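Local coordinates for protein branched-chain alpha-ketoacid decarboxylase (Lactococcus lactis, PDB 2VBF) that probably decarboxylates branched-chain and aromatic alpha-keto acids to aldehydes, using thiamine diphosphate and a magnesium ion, at residues G401-G406 with F475-D480. Numbering follows the deposited sequence.
Sequences GTSFFG and FIINND. With MG (magnesium ion), chain E; TPP (thiamine diphosphate), chain F.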
loop_
_atom_site.group_PDB
_atom_site.type_symbol
_atom_site.label_atom_id
_atom_site.label_comp_id
_atom_site.label_asym_id
_atom_site.label_seq_id
_atom_site.Cartn_x
_atom_site.Cartn_y
_atom_site.Cartn_z
ATOM N N GLY A 401 -5.445 5.057 17.740
ATOM C CA GLY A 401 -6.773 5.603 17.971
ATOM C C GLY A 401 -7.227 5.320 19.385
ATOM O O GLY A 401 -6.430 4.970 20.260
ATOM N N THR A 402 -8.525 5.484 19.630
ATOM C CA THR A 402 -9.048 5.255 20.981
ATOM C C THR A 402 -8.701 3.850 21.471
ATOM O O THR A 402 -8.436 3.672 22.654
ATOM C CB THR A 402 -10.570 5.520 21.082
ATOM O OG1 THR A 402 -11.305 4.587 20.281
ATOM C CG2 THR A 402 -10.889 6.952 20.664
ATOM N N SER A 403 -8.703 2.873 20.568
ATOM C CA SER A 403 -8.417 1.471 20.947
ATOM C C SER A 403 -7.036 1.299 21.601
ATOM O O SER A 403 -6.924 0.744 22.701
ATOM C CB SER A 403 -8.542 0.541 19.747
ATOM O OG SER A 403 -9.869 0.434 19.273
ATOM N N PHE A 404 -5.983 1.777 20.941
ATOM C CA PHE A 404 -4.640 1.647 21.516
ATOM C C PHE A 404 -4.543 2.357 22.853
ATOM O O PHE A 404 -4.055 1.780 23.821
ATOM C CB PHE A 404 -3.549 2.177 20.582
ATOM C CG PHE A 404 -2.169 2.067 21.167
ATOM C CD1 PHE A 404 -1.499 0.868 21.138
ATOM C CD2 PHE A 404 -1.570 3.150 21.793
ATOM C CE1 PHE A 404 -0.234 0.749 21.683
ATOM C CE2 PHE A 404 -0.303 3.046 22.332
ATOM C CZ PHE A 404 0.362 1.837 22.294
ATOM N N PHE A 405 -5.000 3.601 22.922
ATOM C CA PHE A 405 -4.837 4.368 24.156
ATOM C C PHE A 405 -5.684 3.838 25.318
ATOM O O PHE A 405 -5.237 3.863 26.460
ATOM C CB PHE A 405 -5.019 5.856 23.891
ATOM C CG PHE A 405 -3.924 6.414 23.039
ATOM C CD1 PHE A 405 -2.631 6.517 23.543
ATOM C CD2 PHE A 405 -4.157 6.768 21.722
ATOM C CE1 PHE A 405 -1.589 7.001 22.752
ATOM C CE2 PHE A 405 -3.125 7.261 20.927
ATOM C CZ PHE A 405 -1.837 7.369 21.441
ATOM N N GLY A 406 -6.854 3.289 25.008
ATOM C CA GLY A 406 -7.662 2.590 26.003
ATOM C C GLY A 406 -7.108 1.241 26.429
ATOM O O GLY A 406 -6.980 0.958 27.632
ATOM N N PHE A 475 -13.566 -6.521 17.549
ATOM C CA PHE A 475 -14.393 -5.384 17.966
ATOM C C PHE A 475 -14.084 -4.190 17.075
ATOM O O PHE A 475 -12.946 -3.720 17.049
ATOM C CB PHE A 475 -14.120 -4.994 19.415
ATOM C CG PHE A 475 -14.492 -6.045 20.410
ATOM C CD1 PHE A 475 -15.802 -6.147 20.871
ATOM C CD2 PHE A 475 -13.541 -6.922 20.890
ATOM C CE1 PHE A 475 -16.145 -7.112 21.800
ATOM C CE2 PHE A 475 -13.876 -7.902 21.814
ATOM C CZ PHE A 475 -15.177 -7.996 22.274
ATOM N N ILE A 476 -15.094 -3.705 16.360
ATOM C CA ILE A 476 -14.953 -2.538 15.472
ATOM C C ILE A 476 -15.578 -1.339 16.186
ATOM O O ILE A 476 -16.784 -1.343 16.476
ATOM C CB ILE A 476 -15.638 -2.748 14.093
ATOM C CG1 ILE A 476 -15.095 -3.994 13.374
ATOM C CG2 ILE A 476 -15.464 -1.500 13.211
ATOM C CD1 ILE A 476 -15.667 -5.309 13.837
ATOM N N ILE A 477 -14.768 -0.317 16.477
ATOM C CA ILE A 477 -15.270 0.863 17.174
ATOM C C ILE A 477 -15.838 1.870 16.173
ATOM O O ILE A 477 -15.121 2.641 15.567
ATOM C CB ILE A 477 -14.225 1.515 18.082
ATOM C CG1 ILE A 477 -13.714 0.489 19.104
ATOM C CG2 ILE A 477 -14.818 2.728 18.768
ATOM C CD1 ILE A 477 -12.728 1.033 20.102
ATOM N N ASN A 478 -17.156 1.836 16.014
ATOM C CA ASN A 478 -17.822 2.772 15.141
ATOM C C ASN A 478 -18.148 4.028 15.944
ATOM O O ASN A 478 -19.144 4.062 16.682
ATOM C CB ASN A 478 -19.081 2.144 14.545
ATOM C CG ASN A 478 -19.874 3.127 13.706
ATOM O OD1 ASN A 478 -19.551 4.318 13.649
ATOM N ND2 ASN A 478 -20.922 2.641 13.065
ATOM N N ASN A 479 -17.304 5.048 15.807
ATOM C CA ASN A 479 -17.553 6.365 16.399
ATOM C C ASN A 479 -17.660 7.454 15.319
ATOM O O ASN A 479 -17.363 8.623 15.571
ATOM C CB ASN A 479 -16.532 6.720 17.480
ATOM C CG ASN A 479 -15.125 6.581 16.997
ATOM O OD1 ASN A 479 -14.900 6.521 15.795
ATOM N ND2 ASN A 479 -14.179 6.489 17.909
ATOM N N ASP A 480 -18.101 7.047 14.134
ATOM C CA ASP A 480 -18.408 7.973 13.053
ATOM C C ASP A 480 -17.191 8.830 12.673
ATOM O O ASP A 480 -17.303 10.055 12.533
ATOM C CB ASP A 480 -19.600 8.851 13.469
ATOM C CG ASP A 480 -20.215 9.619 12.307
ATOM O OD1 ASP A 480 -20.098 9.173 11.132
ATOM O OD2 ASP A 480 -20.811 10.678 12.593
HETATM MG MG MG E . -13.193 5.998 14.618
HETATM N "N1'" TPP F . -2.497 6.943 7.636
HETATM C "C2'" TPP F . -1.780 5.876 8.112
HETATM C CM2 TPP F . -1.396 4.776 7.162
HETATM N "N3'" TPP F . -1.421 5.844 9.436
HETATM C "C4'" TPP F . -1.766 6.869 10.291
HETATM N "N4'" TPP F . -1.384 6.801 11.545
HETATM C "C5'" TPP F . -2.520 7.950 9.821
HETATM C "C6'" TPP F . -2.883 7.984 8.481
HETATM C "C7'" TPP F . -2.946 9.074 10.737
HETATM N N3 TPP F . -3.920 8.639 11.734
HETATM C C2 TPP F . -3.654 8.260 13.037
HETATM S S1 TPP F . -4.931 7.831 13.931
HETATM C C5 TPP F . -5.911 8.158 12.680
HETATM C C4 TPP F . -5.263 8.598 11.526
HETATM C CM4 TPP F . -5.942 8.970 10.236
HETATM C C6 TPP F . -7.402 7.980 12.886
HETATM C C7 TPP F . -7.829 6.568 13.257
HETATM O O7 TPP F . -9.231 6.604 13.375
HETATM P PA TPP F . -10.064 5.357 13.917
HETATM O O1A TPP F . -9.480 4.050 13.428
HETATM O O2A TPP F . -11.505 5.541 13.479
HETATM O O3A TPP F . -9.812 5.431 15.513
HETATM P PB TPP F . -10.671 6.248 16.623
HETATM O O1B TPP F . -9.708 7.206 17.266
HETATM O O2B TPP F . -11.109 5.214 17.622
HETATM O O3B TPP F . -11.846 6.935 15.986
HETATM O O HOH W 1 -12.979 4.276 15.833
#
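Ser403 and Ile477 have the nearest pair of CA atoms, 7.8 Å apart, where the first turn of helix 402-407 faces the C-terminal end of strand 473-478 in the parallel sheet of the C-terminal thiamine diphosphate-binding domain. Gly401 is the N-cap; a CB on it would collide with TPP O3A and the carbonyl oxygen of the residue before. Ile477, a branched residue suited to a strand, has an extended chi2 (-177°) that carries CD1 into tight, non-bonding van der Waals contact with Ser403 OG at 3.0 Å; serine is small enough to admit this methyl, which also lies 3.8 Å from Thr402 OG1. Apart from this methyl contact, the segments meet through the cofactor. The terminal phosphate sits at the helix start, where Thr402 N donates to both O1B and O2B. Threonine adds a hydroxyl to that amide: with chi1 at 65°, OG1 reaches TPP O2B at 2.7 Å, while CG2 packs beside the same two oxygens. With an alanine in place of Thr402 the hydroxyl is lost, and O2B would probably be held less firmly, with the methyl of Ile477 less covered. From the strand end, Asn479 OD1 binds the magnesium ion at 2.1 Å, and Asn479 ND2 donates to TPP O3B at 3.1 Å and weakly to O2B; an amide suits this place by pairing metal ligand with donor. Asp452, Gly481, two diphosphate oxygens and a water that also hydrogen-bonds Ile477 O complete the metal shell. Helix dipole, hydroxyl, amide and metal would thus share the diphosphate's negative charge, anchoring the cofactor between helix and sheet.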